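Local coordinates for protein MAU2 chromatid cohesion factor homolog (Saccharomyces cerevisiae, PDB 4XDN) that forms a complex with SCC2 that is required for the association of cohesin with chromosomes, and so takes part in sister chromatid cohesion, at residues 340-343 / 344-347; 498-501 / 502-506; 507-510 / 511-515. One frame throughout, in Å; residues are numbered along the deposited sequence.

All three contacts are local, between residues about a turn apart along helices or at a helix end, in a largely helical chain. Interactions 2 and 3 share helix 499-513, the first at its start and the second towards its end, with centres about 14 Å apart; both are buried and both touch the chain of another protein. Interaction 1 lies on helix 339-360, its centre about 25 Å from that of interaction 2, and is only partly buried. Its chemistry is mixed, an amide-guanidinium bond beside a pair of phenylalanines. Interaction 2 relies on hydrogen bonds that cap and line a helix start, whereas interaction 3 centres on one indole-imidazole stack, with hydrogen bonds and apolar packing beside it.

Interaction 1 (340-343 / 344-347); sequences KGNF and SRKF
Phe343 and Phe347, one helical turn apart, meet ring against ring. CD2 of Phe347 sits over the centre of one face of the Phe343 ring, and CE2 of Phe343 lies 3.3 Å from CD2 of Phe347. The centroids are 4.4 Å apart and the planes are inclined at 43°, an oblique pairing. The Phe347 ring, held beside its own backbone N, lies back towards the preceding turn. Flat, apolar phenylalanine suits both places, since it offers a broad surface to its neighbour.

The polar contact joins Asn342 to Arg345. NH2 of Arg345 donates to OD1 of Asn342 at 2.6 Å, with the oxygen close to the guanidinium plane, although the amide and guanidinium planes stand 80° apart. A bend at chi3 (-65°) folds the arginine back, so that one face of its guanidinium lies over the Gly341 peptide; the absence of a side chain on Gly341 suits this close passage. NH2 also donates to the carbonyl of Cys336, and NH1 forms a salt bridge with Glu393.

Backbone bonds continue the helix, including Phe347 N to Phe343 O at 2.9 Å and Arg345 N to Gly341 O at 3.2 Å.

Near the start of helix 339-360, the phenylalanines face helix 317-331, both touching Leu325, and Tyr332 meets Phe343 edge-to-face. Ser344 bonds through OG to the carbonyl of Ser329, while Arg345 reaches across to helix 369-398.

Interaction 2 (498-501 / 502-506); sequences NPIW and ECTVT
Asn498 and Glu502 are joined by the first backbone bond of the helix, Glu502 N to Asn498 O, at 2.8 Å and with an N-H...O angle of 169°. Asn498 is the N-cap, and its side chain serves the helix as well: OD1 accepts from Trp501 N at 3.2 Å, the donor standing above the carbonyl plane of the amide. The torsion that sets CG anti to the backbone N (chi1 -177°) turns the amide towards the first turn. Its other end is satisfied too, because ND2 donates to the carbonyl of Cys266 and to OD2 of Asp268. Asparagine suits this place by offering an acceptor to the helix and a donor to its surroundings. Pro499 follows well as the first helical residue, where its lack of an N-H costs no helical bond, and its carbonyl O accepts from Cys503 N at 2.8 Å.

The carbonyl of Ile500 is gripped twice by one residue. Thr504 N donates to Ile500 O at 3.1 Å and Thr504 OG1 at 2.7 Å, the two donors arriving from opposite faces of the carbonyl plane. The hydroxyl sits beside the backbone N (chi1 -61°), which directs it back to the preceding turn. Thr506 repeats the pattern on Glu502 O, with OG1 3.2 Å away. Val505 N donates to Trp501 O, and CG2 of Val505 lies against that same oxygen at 3.3 Å.

Trp501 packs on helix 446-466, while Thr504 OG1 is also hydrogen-bonded to an aromatic side chain of another protein's chain. The result is a buried helix start in which the Asn498 amide and both threonine hydroxyls have partners: the hydroxyls are taken up by the helix's own carbonyls, and one of them also ties the helix to a partner chain.

Interaction 3 (507-510 / 511-515); sequences ILWL and FSHFE
Trp509 and His513 lie face to face across one turn of the helix. The imidazole makes an offset stack with the five-membered ring of the indole, centroids 3.6 Å apart and planes at 14°, while CB of His513 rests over the six-membered ring, 4.0 Å from its centroid. The two side chains as wholes cross at about a right angle, even though their rings are nearly parallel. What fixes the rotation of the imidazole is a hydrogen bond: ND1 of His513 donates to Trp509 O at 2.6 Å, with that oxygen close to the plane of the histidine ring. Histidine suits the place because it is both flat enough to stack and able to donate to a carbonyl. Trp509 sets CG anti to its backbone N (chi1 -167°), sending the indole forward along the helix to lie against His513.

Elsewhere the side chains run alongside one another. Ile507 and Phe511 point the same way, and CG2 of the isoleucine makes a CH-pi contact over the face of the phenylalanine, with CG2 of Ile507 3.5 Å from CE2 of Phe511. Leu510 and Phe514 are likewise side by side, CD2 of Leu510 lying 3.8 Å from CE1 of Phe514. Ser512 turns OG back towards the carbonyls of Leu508 and Trp509, at 2.8 Å from Leu508 O and 2.9 Å from Trp509 O; Tyr457 OH is its partner outside.

Towards the end of helix 499-513, Trp509 stacks on Tyr532 of helix 526-543, where Leu510 packs too, and Ile507 and Phe511 face Leu571 of helix 562-575. Leu508 and His513 meet helix 446-466, while Leu508 and Phe511 also pack against apolar side chains of another protein's chain.

Interaction 1 (340-343 / 344-347)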
ATOM      1  N   LYS A 340      -3.444   2.554 -24.494  1.00 50.72           N
ATOM      2  CA  LYS A 340      -3.194   2.661 -23.061  1.00 50.30           C
ATOM      3  C   LYS A 340      -2.596   1.368 -22.520  1.00 47.99           C
ATOM      4  O   LYS A 340      -1.662   1.392 -21.724  1.00 47.33           O
ATOM      5  CB  LYS A 340      -4.483   3.000 -22.307  1.00 52.97           C
ATOM      6  CG  LYS A 340      -4.828   4.484 -22.289  1.00 54.49           C
ATOM      7  CD  LYS A 340      -6.075   4.750 -21.456  1.00 54.64           C
ATOM      8  CE  LYS A 340      -6.283   6.235 -21.208  1.00 54.17           C
ATOM      9  NZ  LYS A 340      -6.511   6.996 -22.464  1.00 55.35           N
ATOM     10  N   GLY A 341      -3.137   0.238 -22.961  1.00 47.28           N
ATOM     11  CA  GLY A 341      -2.616  -1.057 -22.563  1.00 46.73           C
ATOM     12  C   GLY A 341      -1.184  -1.250 -23.026  1.00 46.16           C
ATOM     13  O   GLY A 341      -0.348  -1.760 -22.281  1.00 44.44           O
ATOM     14  N   ASN A 342      -0.901  -0.840 -24.260  1.00 46.87           N
ATOM     15  CA  ASN A 342       0.448  -0.934 -24.811  1.00 46.89           C
ATOM     16  C   ASN A 342       1.458  -0.154 -23.977  1.00 45.96           C
ATOM     17  O   ASN A 342       2.621  -0.545 -23.873  1.00 47.22           O
ATOM     18  CB  ASN A 342       0.471  -0.433 -26.257  1.00 49.30           C
ATOM     19  CG  ASN A 342      -0.098  -1.442 -27.238  1.00 51.91           C
ATOM     20  OD1 ASN A 342      -0.680  -2.451 -26.843  1.00 51.59           O
ATOM     21  ND2 ASN A 342       0.068  -1.170 -28.527  1.00 54.41           N
ATOM     22  N   PHE A 343       1.011   0.953 -23.388  1.00 43.01           N
ATOM     23  CA  PHE A 343       1.860   1.744 -22.502  1.00 40.22           C
ATOM     24  C   PHE A 343       2.357   0.882 -21.345  1.00 37.10           C
ATOM     25  O   PHE A 343       3.546   0.880 -21.029  1.00 39.93           O
ATOM     26  CB  PHE A 343       1.096   2.964 -21.973  1.00 40.46           C
ATOM     27  CG  PHE A 343       1.898   3.837 -21.048  1.00 41.79           C
ATOM     28  CD1 PHE A 343       2.005   3.528 -19.701  1.00 41.43           C
ATOM     29  CD2 PHE A 343       2.530   4.976 -21.519  1.00 42.16           C
ATOM     30  CE1 PHE A 343       2.738   4.330 -18.847  1.00 40.23           C
ATOM     31  CE2 PHE A 343       3.262   5.782 -20.670  1.00 41.42           C
ATOM     32  CZ  PHE A 343       3.366   5.459 -19.333  1.00 39.46           C
ATOM     33  N   SER A 344       1.440   0.145 -20.725  1.00 35.79           N
ATOM     34  CA  SER A 344       1.771  -0.709 -19.588  1.00 38.28           C
ATOM     35  C   SER A 344       2.788  -1.780 -19.967  1.00 38.07           C
ATOM     36  O   SER A 344       3.797  -1.952 -19.282  1.00 35.90           O
ATOM     37  CB  SER A 344       0.508  -1.372 -19.032  1.00 40.36           C
ATOM     38  OG  SER A 344      -0.375  -0.410 -18.484  1.00 41.05           O
ATOM     39  N   ARG A 345       2.514  -2.497 -21.052  1.00 38.24           N
ATOM     40  CA  ARG A 345       3.410  -3.545 -21.534  1.00 40.58           C
ATOM     41  C   ARG A 345       4.801  -3.001 -21.842  1.00 41.23           C
ATOM     42  O   ARG A 345       5.782  -3.745 -21.815  1.00 42.26           O
ATOM     43  CB  ARG A 345       2.835  -4.216 -22.784  1.00 40.44           C
ATOM     44  CG  ARG A 345       1.958  -5.426 -22.501  1.00 41.08           C
ATOM     45  CD  ARG A 345       1.476  -6.073 -23.794  1.00 42.48           C
ATOM     46  NE  ARG A 345       0.590  -5.188 -24.547  1.00 42.51           N
ATOM     47  CZ  ARG A 345      -0.703  -5.017 -24.286  1.00 41.68           C
ATOM     48  NH1 ARG A 345      -1.280  -5.667 -23.283  1.00 39.92           N
ATOM     49  NH2 ARG A 345      -1.422  -4.187 -25.030  1.00 43.28           N
ATOM     50  N   LYS A 346       4.879  -1.706 -22.135  1.00 40.39           N
ATOM     51  CA  LYS A 346       6.145  -1.081 -22.494  1.00 40.92           C
ATOM     52  C   LYS A 346       6.912  -0.556 -21.283  1.00 42.11           C
ATOM     53  O   LYS A 346       8.135  -0.687 -21.221  1.00 44.53           O
ATOM     54  CB  LYS A 346       5.912   0.071 -23.475  1.00 43.03           C
ATOM     55  CG  LYS A 346       7.193   0.809 -23.843  1.00 46.72           C
ATOM     56  CD  LYS A 346       6.971   1.881 -24.892  1.00 50.28           C
ATOM     57  CE  LYS A 346       8.306   2.416 -25.396  1.00 52.49           C
ATOM     58  NZ  LYS A 346       8.171   3.691 -26.151  1.00 54.45           N
ATOM     59  N   PHE A 347       6.200   0.034 -20.327  1.00 40.67           N
ATOM     60  CA  PHE A 347       6.848   0.805 -19.270  1.00 39.02           C
ATOM     61  C   PHE A 347       6.890   0.115 -17.906  1.00 38.25           C
ATOM     62  O   PHE A 347       7.609   0.565 -17.012  1.00 39.20           O
ATOM     63  CB  PHE A 347       6.164   2.168 -19.143  1.00 37.58           C
ATOM     64  CG  PHE A 347       6.497   3.104 -20.269  1.00 39.41           C
ATOM     65  CD1 PHE A 347       7.782   3.606 -20.411  1.00 39.62           C
ATOM     66  CD2 PHE A 347       5.534   3.471 -21.194  1.00 40.53           C
ATOM     67  CE1 PHE A 347       8.099   4.461 -21.450  1.00 41.66           C
ATOM     68  CE2 PHE A 347       5.844   4.328 -22.235  1.00 42.27           C
ATOM     69  CZ  PHE A 347       7.130   4.822 -22.365  1.00 42.20           C
TER

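Interaction 2 (498-501 / 502-506)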
ATOM      1  N   ASN A 498     -16.662   3.633  -6.686  1.00 40.71           N
ATOM      2  CA  ASN A 498     -15.967   3.292  -7.921  1.00 41.03           C
ATOM      3  C   ASN A 498     -16.986   2.828  -8.965  1.00 40.72           C
ATOM      4  O   ASN A 498     -17.648   1.808  -8.767  1.00 42.16           O
ATOM      5  CB  ASN A 498     -14.915   2.209  -7.661  1.00 40.12           C
ATOM      6  CG  ASN A 498     -14.108   1.862  -8.901  1.00 37.93           C
ATOM      7  OD1 ASN A 498     -14.663   1.518  -9.942  1.00 34.13           O
ATOM      8  ND2 ASN A 498     -12.787   1.951  -8.791  1.00 37.88           N
ATOM      9  N   PRO A 499     -17.123   3.573 -10.079  1.00 39.49           N
ATOM     10  CA  PRO A 499     -18.183   3.255 -11.047  1.00 40.39           C
ATOM     11  C   PRO A 499     -18.038   1.874 -11.689  1.00 38.40           C
ATOM     12  O   PRO A 499     -19.052   1.221 -11.931  1.00 38.44           O
ATOM     13  CB  PRO A 499     -18.047   4.364 -12.096  1.00 40.55           C
ATOM     14  CG  PRO A 499     -16.662   4.871 -11.954  1.00 41.33           C
ATOM     15  CD  PRO A 499     -16.323   4.735 -10.506  1.00 40.13           C
ATOM     16  N   ILE A 500     -16.810   1.440 -11.958  1.00 36.74           N
ATOM     17  CA  ILE A 500     -16.579   0.099 -12.487  1.00 37.41           C
ATOM     18  C   ILE A 500     -17.153  -0.940 -11.530  1.00 35.49           C
ATOM     19  O   ILE A 500     -17.822  -1.882 -11.952  1.00 34.64           O
ATOM     20  CB  ILE A 500     -15.071  -0.176 -12.723  1.00 40.48           C
ATOM     21  CG1 ILE A 500     -14.588   0.608 -13.948  1.00 42.48           C
ATOM     22  CG2 ILE A 500     -14.803  -1.677 -12.910  1.00 38.51           C
ATOM     23  CD1 ILE A 500     -13.110   0.449 -14.259  1.00 42.60           C
ATOM     24  N   TRP A 501     -16.899  -0.757 -10.241  1.00 33.18           N
ATOM     25  CA  TRP A 501     -17.376  -1.690  -9.232  1.00 35.68           C
ATOM     26  C   TRP A 501     -18.885  -1.600  -9.050  1.00 36.54           C
ATOM     27  O   TRP A 501     -19.565  -2.620  -8.995  1.00 35.36           O
ATOM     28  CB  TRP A 501     -16.669  -1.440  -7.898  1.00 37.53           C
ATOM     29  CG  TRP A 501     -15.333  -2.097  -7.819  1.00 38.06           C
ATOM     30  CD1 TRP A 501     -14.175  -1.675  -8.404  1.00 39.48           C
ATOM     31  CD2 TRP A 501     -15.011  -3.303  -7.117  1.00 39.00           C
ATOM     32  NE1 TRP A 501     -13.152  -2.542  -8.110  1.00 40.31           N
ATOM     33  CE2 TRP A 501     -13.639  -3.551  -7.321  1.00 39.78           C
ATOM     34  CE3 TRP A 501     -15.748  -4.197  -6.336  1.00 41.67           C
ATOM     35  CZ2 TRP A 501     -12.990  -4.654  -6.774  1.00 41.26           C
ATOM     36  CZ3 TRP A 501     -15.104  -5.289  -5.791  1.00 44.71           C
ATOM     37  CH2 TRP A 501     -13.738  -5.509  -6.012  1.00 44.47           C
ATOM     38  N   GLU A 502     -19.402  -0.378  -8.960  1.00 37.58           N
ATOM     39  CA  GLU A 502     -20.835  -0.165  -8.780  1.00 40.01           C
ATOM     40  C   GLU A 502     -21.628  -0.710  -9.958  1.00 38.57           C
ATOM     41  O   GLU A 502     -22.723  -1.250  -9.786  1.00 38.55           O
ATOM     42  CB  GLU A 502     -21.139   1.323  -8.597  1.00 42.49           C
ATOM     43  CG  GLU A 502     -20.939   1.823  -7.176  1.00 46.10           C
ATOM     44  CD  GLU A 502     -21.967   1.265  -6.205  1.00 51.10           C
ATOM     45  OE1 GLU A 502     -23.144   1.118  -6.596  1.00 53.19           O
ATOM     46  OE2 GLU A 502     -21.593   0.969  -5.050  1.00 53.31           O
ATOM     47  N   CYS A 503     -21.072  -0.563 -11.156  1.00 36.86           N
ATOM     48  CA  CYS A 503     -21.735  -1.035 -12.362  1.00 36.96           C
ATOM     49  C   CYS A 503     -21.716  -2.557 -12.414  1.00 35.20           C
ATOM     50  O   CYS A 503     -22.690  -3.183 -12.829  1.00 35.08           O
ATOM     51  CB  CYS A 503     -21.071  -0.453 -13.611  1.00 39.53           C
ATOM     52  SG  CYS A 503     -21.965  -0.821 -15.146  1.00 36.90           S
ATOM     53  N   THR A 504     -20.604  -3.149 -11.990  1.00 33.05           N
ATOM     54  CA  THR A 504     -20.481  -4.603 -11.968  1.00 33.89           C
ATOM     55  C   THR A 504     -21.555  -5.204 -11.063  1.00 35.91           C
ATOM     56  O   THR A 504     -22.174  -6.212 -11.407  1.00 34.36           O
ATOM     57  CB  THR A 504     -19.083  -5.043 -11.488  1.00 33.91           C
ATOM     58  OG1 THR A 504     -18.089  -4.539 -12.387  1.00 31.81           O
ATOM     59  CG2 THR A 504     -18.970  -6.562 -11.431  1.00 34.91           C
ATOM     60  N   VAL A 505     -21.778  -4.572  -9.916  1.00 36.35           N
ATOM     61  CA  VAL A 505     -22.787  -5.033  -8.968  1.00 36.95           C
ATOM     62  C   VAL A 505     -24.175  -4.988  -9.605  1.00 37.81           C
ATOM     63  O   VAL A 505     -24.933  -5.953  -9.521  1.00 38.60           O
ATOM     64  CB  VAL A 505     -22.771  -4.184  -7.672  1.00 38.17           C
ATOM     65  CG1 VAL A 505     -23.927  -4.559  -6.748  1.00 40.29           C
ATOM     66  CG2 VAL A 505     -21.453  -4.362  -6.944  1.00 38.33           C
ATOM     67  N   THR A 506     -24.496  -3.864 -10.241  1.00 37.84           N
ATOM     68  CA  THR A 506     -25.785  -3.690 -10.905  1.00 42.99           C
ATOM     69  C   THR A 506     -25.986  -4.729 -12.007  1.00 42.65           C
ATOM     70  O   THR A 506     -27.032  -5.375 -12.085  1.00 44.85           O
ATOM     71  CB  THR A 506     -25.914  -2.278 -11.517  1.00 44.54           C
ATOM     72  OG1 THR A 506     -25.808  -1.293 -10.484  1.00 47.05           O
ATOM     73  CG2 THR A 506     -27.252  -2.107 -12.240  1.00 44.25           C
TER

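Interaction 3 (507-510 / 511-515)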
ATOM      1  N   ILE A 507     -24.975  -4.868 -12.857  1.00 39.19           N
ATOM      2  CA  ILE A 507     -25.005  -5.809 -13.971  1.00 36.06           C
ATOM      3  C   ILE A 507     -25.246  -7.241 -13.495  1.00 35.98           C
ATOM      4  O   ILE A 507     -26.083  -7.956 -14.053  1.00 36.54           O
ATOM      5  CB  ILE A 507     -23.681  -5.730 -14.777  1.00 44.27           C
ATOM      6  CG1 ILE A 507     -23.791  -4.705 -15.911  1.00 44.21           C
ATOM      7  CG2 ILE A 507     -23.311  -7.077 -15.392  1.00 45.80           C
ATOM      8  CD1 ILE A 507     -24.467  -3.391 -15.544  1.00 47.46           C
ATOM      9  N   LEU A 508     -24.511  -7.655 -12.468  1.00 35.85           N
ATOM     10  CA  LEU A 508     -24.607  -9.021 -11.961  1.00 37.22           C
ATOM     11  C   LEU A 508     -25.953  -9.282 -11.295  1.00 39.00           C
ATOM     12  O   LEU A 508     -26.497 -10.383 -11.397  1.00 39.80           O
ATOM     13  CB  LEU A 508     -23.474  -9.309 -10.971  1.00 38.13           C
ATOM     14  CG  LEU A 508     -22.062  -9.422 -11.550  1.00 38.74           C
ATOM     15  CD1 LEU A 508     -21.054  -9.611 -10.429  1.00 39.80           C
ATOM     16  CD2 LEU A 508     -21.951 -10.560 -12.561  1.00 37.51           C
ATOM     17  N   TRP A 509     -26.489  -8.275 -10.613  1.00 39.48           N
ATOM     18  CA  TRP A 509     -27.797  -8.406  -9.981  1.00 42.06           C
ATOM     19  C   TRP A 509     -28.883  -8.561 -11.040  1.00 42.00           C
ATOM     20  O   TRP A 509     -29.737  -9.441 -10.942  1.00 43.25           O
ATOM     21  CB  TRP A 509     -28.100  -7.199  -9.094  1.00 43.34           C
ATOM     22  CG  TRP A 509     -29.281  -7.405  -8.190  1.00 45.89           C
ATOM     23  CD1 TRP A 509     -29.258  -7.880  -6.909  1.00 46.63           C
ATOM     24  CD2 TRP A 509     -30.658  -7.146  -8.496  1.00 46.89           C
ATOM     25  NE1 TRP A 509     -30.533  -7.932  -6.401  1.00 49.00           N
ATOM     26  CE2 TRP A 509     -31.411  -7.487  -7.355  1.00 49.24           C
ATOM     27  CE3 TRP A 509     -31.326  -6.658  -9.623  1.00 46.83           C
ATOM     28  CZ2 TRP A 509     -32.798  -7.356  -7.309  1.00 51.50           C
ATOM     29  CZ3 TRP A 509     -32.705  -6.529  -9.574  1.00 49.05           C
ATOM     30  CH2 TRP A 509     -33.424  -6.877  -8.426  1.00 51.35           C
ATOM     31  N   LEU A 510     -28.841  -7.706 -12.057  1.00 41.16           N
ATOM     32  CA  LEU A 510     -29.846  -7.729 -13.110  1.00 43.58           C
ATOM     33  C   LEU A 510     -29.751  -9.007 -13.941  1.00 45.53           C
ATOM     34  O   LEU A 510     -30.771  -9.574 -14.333  1.00 46.12           O
ATOM     35  CB  LEU A 510     -29.703  -6.497 -14.007  1.00 41.11           C
ATOM     36  CG  LEU A 510     -30.059  -5.165 -13.340  1.00 42.30           C
ATOM     37  CD1 LEU A 510     -29.680  -3.994 -14.232  1.00 41.57           C
ATOM     38  CD2 LEU A 510     -31.541  -5.105 -12.997  1.00 44.70           C
ATOM     39  N   PHE A 511     -28.528  -9.462 -14.202  1.00 44.73           N
ATOM     40  CA  PHE A 511     -28.324 -10.712 -14.927  1.00 42.22           C
ATOM     41  C   PHE A 511     -28.932 -11.895 -14.179  1.00 42.64           C
ATOM     42  O   PHE A 511     -29.430 -12.837 -14.796  1.00 44.47           O
ATOM     43  CB  PHE A 511     -26.829 -10.973 -15.158  1.00 42.75           C
ATOM     44  CG  PHE A 511     -26.227 -10.203 -16.314  1.00 40.60           C
ATOM     45  CD1 PHE A 511     -27.008  -9.429 -17.161  1.00 39.56           C
ATOM     46  CD2 PHE A 511     -24.865 -10.270 -16.552  1.00 39.33           C
ATOM     47  CE1 PHE A 511     -26.438  -8.738 -18.212  1.00 37.82           C
ATOM     48  CE2 PHE A 511     -24.294  -9.580 -17.602  1.00 37.52           C
ATOM     49  CZ  PHE A 511     -25.080  -8.814 -18.433  1.00 36.39           C
ATOM     50  N   SER A 512     -28.893 -11.838 -12.851  1.00 41.63           N
ATOM     51  CA  SER A 512     -29.332 -12.957 -12.023  1.00 42.42           C
ATOM     52  C   SER A 512     -30.797 -12.855 -11.586  1.00 44.68           C
ATOM     53  O   SER A 512     -31.321 -13.780 -10.962  1.00 46.23           O
ATOM     54  CB  SER A 512     -28.437 -13.066 -10.788  1.00 44.01           C
ATOM     55  OG  SER A 512     -28.458 -11.865 -10.036  1.00 45.74           O
ATOM     56  N   HIS A 513     -31.454 -11.744 -11.920  1.00 45.07           N
ATOM     57  CA  HIS A 513     -32.836 -11.507 -11.497  1.00 47.43           C
ATOM     58  C   HIS A 513     -33.805 -11.266 -12.659  1.00 47.93           C
ATOM     59  O   HIS A 513     -34.996 -11.054 -12.434  1.00 49.98           O
ATOM     60  CB  HIS A 513     -32.889 -10.313 -10.538  1.00 48.25           C
ATOM     61  CG  HIS A 513     -32.321 -10.600  -9.184  1.00 48.75           C
ATOM     62  ND1 HIS A 513     -30.972 -10.507  -8.904  1.00 47.89           N
ATOM     63  CD2 HIS A 513     -32.914 -10.983  -8.030  1.00 51.29           C
ATOM     64  CE1 HIS A 513     -30.764 -10.818  -7.639  1.00 49.08           C
ATOM     65  NE2 HIS A 513     -31.928 -11.112  -7.084  1.00 51.49           N
ATOM     66  N   PHE A 514     -33.300 -11.306 -13.890  1.00 46.18           N
ATOM     67  CA  PHE A 514     -34.120 -11.020 -15.069  1.00 47.57           C
ATOM     68  C   PHE A 514     -33.873 -11.990 -16.217  1.00 46.00           C
ATOM     69  O   PHE A 514     -32.730 -12.282 -16.564  1.00 43.79           O
ATOM     70  CB  PHE A 514     -33.856  -9.600 -15.576  1.00 48.41           C
ATOM     71  CG  PHE A 514     -34.647  -8.539 -14.871  1.00 51.55           C
ATOM     72  CD1 PHE A 514     -34.163  -7.942 -13.721  1.00 51.62           C
ATOM     73  CD2 PHE A 514     -35.868  -8.125 -15.374  1.00 54.08           C
ATOM     74  CE1 PHE A 514     -34.890  -6.960 -13.077  1.00 54.45           C
ATOM     75  CE2 PHE A 514     -36.598  -7.145 -14.735  1.00 56.47           C
ATOM     76  CZ  PHE A 514     -36.108  -6.561 -13.586  1.00 56.49           C
ATOM     77  N   GLU A 515     -34.956 -12.478 -16.810  1.00 49.09           N
ATOM     78  CA  GLU A 515     -34.874 -13.117 -18.114  1.00 48.45           C
ATOM     79  C   GLU A 515     -34.726 -12.002 -19.145  1.00 48.82           C
ATOM     80  O   GLU A 515     -35.195 -10.886 -18.917  1.00 50.34           O
ATOM     81  CB  GLU A 515     -36.112 -13.970 -18.398  1.00 51.98           C
ATOM     82  CG  GLU A 515     -36.318 -15.111 -17.416  1.00 54.22           C
ATOM     83  CD  GLU A 515     -37.379 -16.090 -17.873  1.00 58.25           C
ATOM     84  OE1 GLU A 515     -38.496 -16.066 -17.310  1.00 59.96           O
ATOM     85  OE2 GLU A 515     -37.094 -16.887 -18.792  1.00 56.99           O
TER